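Local coordinates for phosphate ABC transporter, periplasmic phosphate-binding protein (PDB 4N13) that binds inorganic phosphate with micromolar affinity as the solute-binding lipoprotein of an ABC transporter that imports phosphate into Borrelia burgdorferi, at residues Leu146-Asn149 with Lys150-Thr154; Ile254-Gln258 with Gly259-Ile263. One frame throughout, in Å; residues are numbered along the deposited sequence.

Contact 1: Leu146-Asn149 with Lys150-Thr154; sequences LLLN and KIFKT
Leu148 and Phe152, one helical turn apart, both hold CG anti to the carbonyl carbon and beside the backbone N (chi1 -67° and -62°), and this sets the leucine branch against the phenyl ring. The touch is made by one methyl: Leu148 CD2 lies 3.9 Å from Phe152 CE1, with CD1 of the ring slightly farther off, and the two side chains cross obliquely. Leu148 O approaches the same ring obliquely, 3.5 Å from Phe152 CD1. One ring face is covered by its sequence neighbour, since Ile151 CG2 sits over the ring centre, 3.8 Å above the plane. With a methyl on that face and Leu148 CD2 by the CD1-CE1 side, the ring is held from two directions.

The backbone is the last turn of helix 138-151. Ile151 N donates to Leu147 O at 2.9 Å, and Phe152 N to Leu148 O at 3.1 Å; Phe152 then leaves helical backbone angles, so its N-H closes the helix. Lys150 N adds a weak bond to Leu147 O at 3.2 Å, so that this oxygen, within the wider pi-type turn at 146-148, has two donors. Lys150 itself runs extended back along the helix, its CB, CG and CD passing Leu146 O, with CD closest at 3.7 Å. On the exposed side, Asn149 OD1 is hydrogen-bonded to Lys144 NZ, five residues earlier.

In the fold this is the C-terminal end of the helix in the beta-alpha-beta unit of strand 129-133, helix 138-151 and strand 165-167. Against helix 104-111, Leu147 packs on Leu111, Ile151 on Glu105 and Ala108, and Phe152 on Ala108, while Phe152 also meets Asn112, Glu114 and Glu157 in loops.

Contact 2: Ile254-Gln258 with Gly259-Ile263; sequences IVEEQ and GFLGI
A Schellman motif ends helix 249-257, with Gly259 as its C-prime residue at positive phi (94°). Phe260 N reaches back to Val255 O at 3.1 Å, and Gly259 N to Glu256 O, also at 3.1 Å but from above the carbonyl plane. Val255 O takes a second donor, Gln258 N, on the opposite face of its plane from Phe260 N. The apolar contact that goes with the motif is Val255 CG1 against Phe260 CB at 3.6 Å; the two side chains cross at about a right angle. Phe260 also touches Ile25 and Asp87, and its side chain is about 4 Å from that of Thr21, a probable phosphate ligand by similarity, which puts the turn after the helix probably at the edge of the phosphate site.

A water bridges Glu256 O and Phe260 O, donating to both at 2.8 Å. Nearby, Glu256 CA sends its hydrogen to Phe260 O, a C-H...O contact of 3.3 Å. Beyond CG the Glu256 chain is extended, carrying the carboxylate along the chain that leaves the helix, where Lys212 forms a salt bridge with OE2. That same oxygen receives Gly262 N at 2.9 Å, on its anti lone pair.

In the fold
Contact 1 comes first along the chain and closes well before contact 2 opens near the C-terminus. Both are helix ends: contact 1 finishes helix 138-151, contact 2 finishes helix 249-257. Their centres are about 28 Å apart on opposite sides of the chain's centre, and their nearest atoms about 11 Å apart, so they do not touch. What connects them is the mixed sheet: helix 138-151 connects the parallel strands 129-133 and 165-167, and strand 183-188 pairs with both 129-133 and strand 80-93, on which contact 2 packs. Contact 2 lies beside the probable phosphate site, near Thr21, whereas contact 1 closes the far end of a helix whose N-terminus supplies the probable ligands Gly138 and Ser139.

Contact 1: Leu146-Asn149 with Lys150-Thr154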
ATOM      1  N   LEU A 146      -2.233  -0.736   8.591  1.00 11.57           N
ATOM      2  CA  LEU A 146      -1.395  -1.927   8.469  1.00 12.69           C
ATOM      3  C   LEU A 146      -0.641  -2.235   9.749  1.00 13.40           C
ATOM      4  O   LEU A 146      -0.340  -3.388  10.024  1.00 16.15           O
ATOM      5  CB  LEU A 146      -0.383  -1.754   7.339  1.00 13.43           C
ATOM      6  CG  LEU A 146      -0.974  -1.741   5.935  1.00 15.31           C
ATOM      7  CD1 LEU A 146       0.102  -1.255   4.977  1.00 14.73           C
ATOM      8  CD2 LEU A 146      -1.507  -3.117   5.533  1.00 18.68           C
ATOM      9  N   LEU A 147      -0.295  -1.199  10.506  1.00 12.01           N
ATOM     10  CA  LEU A 147       0.508  -1.375  11.699  1.00 11.71           C
ATOM     11  C   LEU A 147      -0.286  -1.059  12.960  1.00 11.84           C
ATOM     12  O   LEU A 147      -0.543  -1.952  13.755  1.00 13.88           O
ATOM     13  CB  LEU A 147       1.810  -0.555  11.624  1.00 13.33           C
ATOM     14  CG  LEU A 147       2.911  -1.166  10.769  1.00 14.26           C
ATOM     15  CD1 LEU A 147       3.986  -0.162  10.401  1.00 14.34           C
ATOM     16  CD2 LEU A 147       3.515  -2.335  11.528  1.00 16.28           C
ATOM     17  N   LEU A 148      -0.694   0.188  13.155  1.00 10.30           N
ATOM     18  CA  LEU A 148      -1.272   0.575  14.431  1.00 10.10           C
ATOM     19  C   LEU A 148      -2.542  -0.192  14.746  1.00  9.23           C
ATOM     20  O   LEU A 148      -2.697  -0.696  15.862  1.00 10.80           O
ATOM     21  CB  LEU A 148      -1.567   2.075  14.454  1.00 10.93           C
ATOM     22  CG  LEU A 148      -0.342   2.986  14.431  1.00 14.05           C
ATOM     23  CD1 LEU A 148      -0.752   4.457  14.336  1.00 16.60           C
ATOM     24  CD2 LEU A 148       0.511   2.776  15.667  1.00 16.60           C
ATOM     25  N   ASN A 149      -3.452  -0.263  13.778  1.00 10.13           N
ATOM     26  CA  ASN A 149      -4.751  -0.879  14.024  1.00 12.12           C
ATOM     27  C   ASN A 149      -4.666  -2.390  14.173  1.00 14.62           C
ATOM     28  O   ASN A 149      -5.553  -2.994  14.740  1.00 17.53           O
ATOM     29  CB  ASN A 149      -5.741  -0.533  12.912  1.00 13.00           C
ATOM     30  CG  ASN A 149      -6.170   0.912  12.946  1.00 15.48           C
ATOM     31  OD1 ASN A 149      -5.867   1.645  13.886  1.00 18.10           O
ATOM     32  ND2 ASN A 149      -6.884   1.335  11.911  1.00 16.30           N
ATOM     33  N   LYS A 150      -3.598  -2.999  13.671  1.00 14.56           N
ATOM     34  CA  LYS A 150      -3.425  -4.444  13.785  1.00 15.07           C
ATOM     35  C   LYS A 150      -2.651  -4.839  15.035  1.00 15.33           C
ATOM     36  O   LYS A 150      -2.925  -5.869  15.639  1.00 18.38           O
ATOM     37  CB  LYS A 150      -2.752  -5.009  12.539  1.00 17.68           C
ATOM     38  CG  LYS A 150      -3.599  -4.794  11.292  1.00 19.96           C
ATOM     39  CD  LYS A 150      -3.193  -5.685  10.143  1.00 22.08           C
ATOM     40  CE  LYS A 150      -3.992  -5.369   8.902  1.00 23.63           C
ATOM     41  NZ  LYS A 150      -3.645  -6.279   7.784  1.00 25.53           N
ATOM     42  N   ILE A 151      -1.698  -4.010  15.446  1.00 12.86           N
ATOM     43  CA  ILE A 151      -0.852  -4.372  16.577  1.00 12.60           C
ATOM     44  C   ILE A 151      -1.531  -4.078  17.920  1.00 11.24           C
ATOM     45  O   ILE A 151      -1.348  -4.820  18.880  1.00 12.50           O
ATOM     46  CB  ILE A 151       0.517  -3.636  16.509  1.00 14.56           C
ATOM     47  CG1 ILE A 151       1.409  -4.167  15.381  1.00 20.80           C
ATOM     48  CG2 ILE A 151       1.245  -3.728  17.831  1.00 16.45           C
ATOM     49  CD1 ILE A 151       1.798  -5.577  15.526  1.00 23.17           C
ATOM     50  N   PHE A 152      -2.277  -2.983  17.984  1.00 10.67           N
ATOM     51  CA  PHE A 152      -2.852  -2.514  19.245  1.00 10.22           C
ATOM     52  C   PHE A 152      -4.343  -2.805  19.346  1.00 11.65           C
ATOM     53  O   PHE A 152      -5.071  -2.711  18.367  1.00 13.82           O
ATOM     54  CB  PHE A 152      -2.575  -1.023  19.415  1.00 12.38           C
ATOM     55  CG  PHE A 152      -1.114  -0.714  19.490  1.00 11.85           C
ATOM     56  CD1 PHE A 152      -0.475  -0.013  18.483  1.00 11.25           C
ATOM     57  CD2 PHE A 152      -0.357  -1.172  20.550  1.00 12.73           C
ATOM     58  CE1 PHE A 152       0.877   0.236  18.540  1.00 12.30           C
ATOM     59  CE2 PHE A 152       1.002  -0.911  20.616  1.00 13.67           C
ATOM     60  CZ  PHE A 152       1.616  -0.208  19.602  1.00 13.88           C
ATOM     61  N   LYS A 153      -4.787  -3.138  20.545  1.00 14.92           N
ATOM     62  CA  LYS A 153      -6.153  -3.568  20.769  1.00 16.74           C
ATOM     63  C   LYS A 153      -7.160  -2.423  20.766  1.00 17.12           C
ATOM     64  O   LYS A 153      -8.272  -2.570  20.260  1.00 19.54           O
ATOM     65  CB  LYS A 153      -6.226  -4.310  22.106  1.00 19.14           C
ATOM     66  CG  LYS A 153      -7.559  -4.973  22.359  1.00 20.57           C
ATOM     67  CD  LYS A 153      -7.571  -5.796  23.645  1.00 22.95           C
ATOM     68  CE  LYS A 153      -7.627  -4.895  24.859  1.00 25.03           C
ATOM     69  NZ  LYS A 153      -7.694  -5.645  26.143  1.00 25.61           N
ATOM     70  N   THR A 154      -6.780  -1.288  21.334  1.00 16.94           N
ATOM     71  CA  THR A 154      -7.721  -0.190  21.545  1.00 18.26           C
ATOM     72  C   THR A 154      -7.458   0.998  20.632  1.00 18.23           C
ATOM     73  O   THR A 154      -6.342   1.205  20.165  1.00 16.75           O
ATOM     74  CB  THR A 154      -7.685   0.316  22.999  1.00 19.34           C
ATOM     75  OG1 THR A 154      -6.453   1.004  23.232  1.00 19.39           O
ATOM     76  CG2 THR A 154      -7.840  -0.844  23.984  1.00 20.02           C
TER

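Contact 2: Ile254-Gln258 with Gly259-Ile263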
ATOM      1  N   ILE A 254       1.797  -1.777 -17.012  1.00  7.37           N
ATOM      2  CA  ILE A 254       1.057  -0.559 -16.710  1.00  7.89           C
ATOM      3  C   ILE A 254       1.124  -0.248 -15.213  1.00  7.59           C
ATOM      4  O   ILE A 254       1.360   0.891 -14.825  1.00  7.98           O
ATOM      5  CB  ILE A 254      -0.393  -0.680 -17.169  1.00  7.62           C
ATOM      6  CG1 ILE A 254      -0.458  -0.800 -18.693  1.00  9.03           C
ATOM      7  CG2 ILE A 254      -1.211   0.514 -16.682  1.00  8.80           C
ATOM      8  CD1 ILE A 254      -1.788  -1.293 -19.225  1.00  9.66           C
ATOM      9  N   VAL A 255       0.908  -1.264 -14.377  1.00  7.21           N
ATOM     10  CA  VAL A 255       0.984  -1.096 -12.922  1.00  8.01           C
ATOM     11  C   VAL A 255       2.322  -0.471 -12.530  1.00  7.38           C
ATOM     12  O   VAL A 255       2.383   0.485 -11.761  1.00  8.57           O
ATOM     13  CB  VAL A 255       0.833  -2.469 -12.220  1.00  8.09           C
ATOM     14  CG1 VAL A 255       1.185  -2.411 -10.756  1.00  8.33           C
ATOM     15  CG2 VAL A 255      -0.602  -2.990 -12.375  1.00  8.12           C
ATOM     16  N   GLU A 256       3.408  -1.007 -13.067  1.00  7.76           N
ATOM     17  CA  GLU A 256       4.735  -0.527 -12.672  1.00  8.38           C
ATOM     18  C   GLU A 256       5.091   0.820 -13.289  1.00  9.06           C
ATOM     19  O   GLU A 256       5.752   1.636 -12.642  1.00 11.12           O
ATOM     20  CB  GLU A 256       5.785  -1.607 -12.950  1.00 11.11           C
ATOM     21  CG  GLU A 256       5.462  -2.853 -12.124  1.00 13.69           C
ATOM     22  CD  GLU A 256       6.635  -3.754 -11.872  1.00 15.73           C
ATOM     23  OE1 GLU A 256       7.621  -3.690 -12.638  1.00 19.04           O
ATOM     24  OE2 GLU A 256       6.571  -4.555 -10.906  1.00 15.43           O
ATOM     25  N   GLU A 257       4.629   1.078 -14.504  1.00  7.69           N
ATOM     26  CA  GLU A 257       4.842   2.385 -15.124  1.00  9.09           C
ATOM     27  C   GLU A 257       4.151   3.493 -14.343  1.00  9.32           C
ATOM     28  O   GLU A 257       4.519   4.654 -14.448  1.00  9.10           O
ATOM     29  CB  GLU A 257       4.309   2.373 -16.559  1.00 10.44           C
ATOM     30  CG  GLU A 257       5.150   1.532 -17.486  1.00 11.28           C
ATOM     31  CD  GLU A 257       4.416   1.003 -18.726  1.00 12.84           C
ATOM     32  OE1 GLU A 257       3.329   1.503 -19.100  1.00 14.95           O
ATOM     33  OE2 GLU A 257       4.952   0.056 -19.349  1.00 13.84           O
ATOM     34  N   GLN A 258       3.167   3.133 -13.538  1.00 10.91           N
ATOM     35  CA  GLN A 258       2.439   4.105 -12.738  1.00 11.59           C
ATOM     36  C   GLN A 258       2.803   4.058 -11.278  1.00 12.47           C
ATOM     37  O   GLN A 258       2.102   4.616 -10.438  1.00 16.26           O
ATOM     38  CB  GLN A 258       0.954   3.930 -12.965  1.00 10.71           C
ATOM     39  CG  GLN A 258       0.668   4.318 -14.381  1.00 13.09           C
ATOM     40  CD  GLN A 258      -0.705   4.792 -14.611  1.00 11.69           C
ATOM     41  OE1 GLN A 258      -1.258   5.517 -13.800  1.00 13.65           O
ATOM     42  NE2 GLN A 258      -1.298   4.376 -15.719  1.00 15.55           N
ATOM     43  N   GLY A 259       3.938   3.442 -10.977  1.00 11.86           N
ATOM     44  CA  GLY A 259       4.534   3.593  -9.667  1.00 13.11           C
ATOM     45  C   GLY A 259       4.199   2.549  -8.634  1.00 12.32           C
ATOM     46  O   GLY A 259       4.643   2.665  -7.495  1.00 14.02           O
ATOM     47  N   PHE A 260       3.419   1.544  -9.010  1.00 10.99           N
ATOM     48  CA  PHE A 260       3.058   0.474  -8.086  1.00 10.34           C
ATOM     49  C   PHE A 260       3.938  -0.723  -8.401  1.00  9.01           C
ATOM     50  O   PHE A 260       4.728  -0.701  -9.337  1.00 11.12           O
ATOM     51  CB  PHE A 260       1.582   0.071  -8.240  1.00 11.06           C
ATOM     52  CG  PHE A 260       0.594   1.024  -7.631  1.00 15.26           C
ATOM     53  CD1 PHE A 260      -0.152   0.648  -6.531  1.00 18.33           C
ATOM     54  CD2 PHE A 260       0.362   2.271  -8.197  1.00 19.33           C
ATOM     55  CE1 PHE A 260      -1.079   1.498  -5.981  1.00 19.34           C
ATOM     56  CE2 PHE A 260      -0.558   3.134  -7.638  1.00 21.73           C
ATOM     57  CZ  PHE A 260      -1.280   2.742  -6.526  1.00 21.36           C
ATOM     58  N   LEU A 261       3.809  -1.771  -7.611  1.00  9.28           N
ATOM     59  CA  LEU A 261       4.589  -2.985  -7.793  1.00  8.91           C
ATOM     60  C   LEU A 261       3.695  -4.072  -8.348  1.00  7.91           C
ATOM     61  O   LEU A 261       2.577  -4.233  -7.883  1.00  9.06           O
ATOM     62  CB  LEU A 261       5.095  -3.450  -6.435  1.00 11.46           C
ATOM     63  CG  LEU A 261       6.054  -4.615  -6.498  1.00 13.67           C
ATOM     64  CD1 LEU A 261       7.376  -4.175  -7.103  1.00 15.95           C
ATOM     65  CD2 LEU A 261       6.254  -5.155  -5.093  1.00 16.43           C
ATOM     66  N   GLY A 262       4.169  -4.802  -9.350  1.00  8.49           N
ATOM     67  CA  GLY A 262       3.387  -5.844  -9.989  1.00  8.22           C
ATOM     68  C   GLY A 262       3.529  -7.222  -9.356  1.00  8.87           C
ATOM     69  O   GLY A 262       4.318  -7.446  -8.443  1.00  9.90           O
ATOM     70  N   ILE A 263       2.695  -8.141  -9.827  1.00 10.63           N
ATOM     71  CA  ILE A 263       2.727  -9.527  -9.410  1.00 10.33           C
ATOM     72  C   ILE A 263       3.545 -10.348 -10.407  1.00 15.65           C
ATOM     73  O   ILE A 263       3.926  -9.866 -11.459  1.00 18.30           O
ATOM     74  CB  ILE A 263       1.299 -10.118  -9.359  1.00 10.64           C
ATOM     75  CG1 ILE A 263       0.658 -10.146 -10.756  1.00 12.57           C
ATOM     76  CG2 ILE A 263       0.441  -9.363  -8.345  1.00 12.80           C
ATOM     77  CD1 ILE A 263      -0.617 -10.962 -10.817  1.00 12.54           C
TER
HETATM   78  O   HOH W   1       6.888   0.890 -10.195  1.00 26.82           O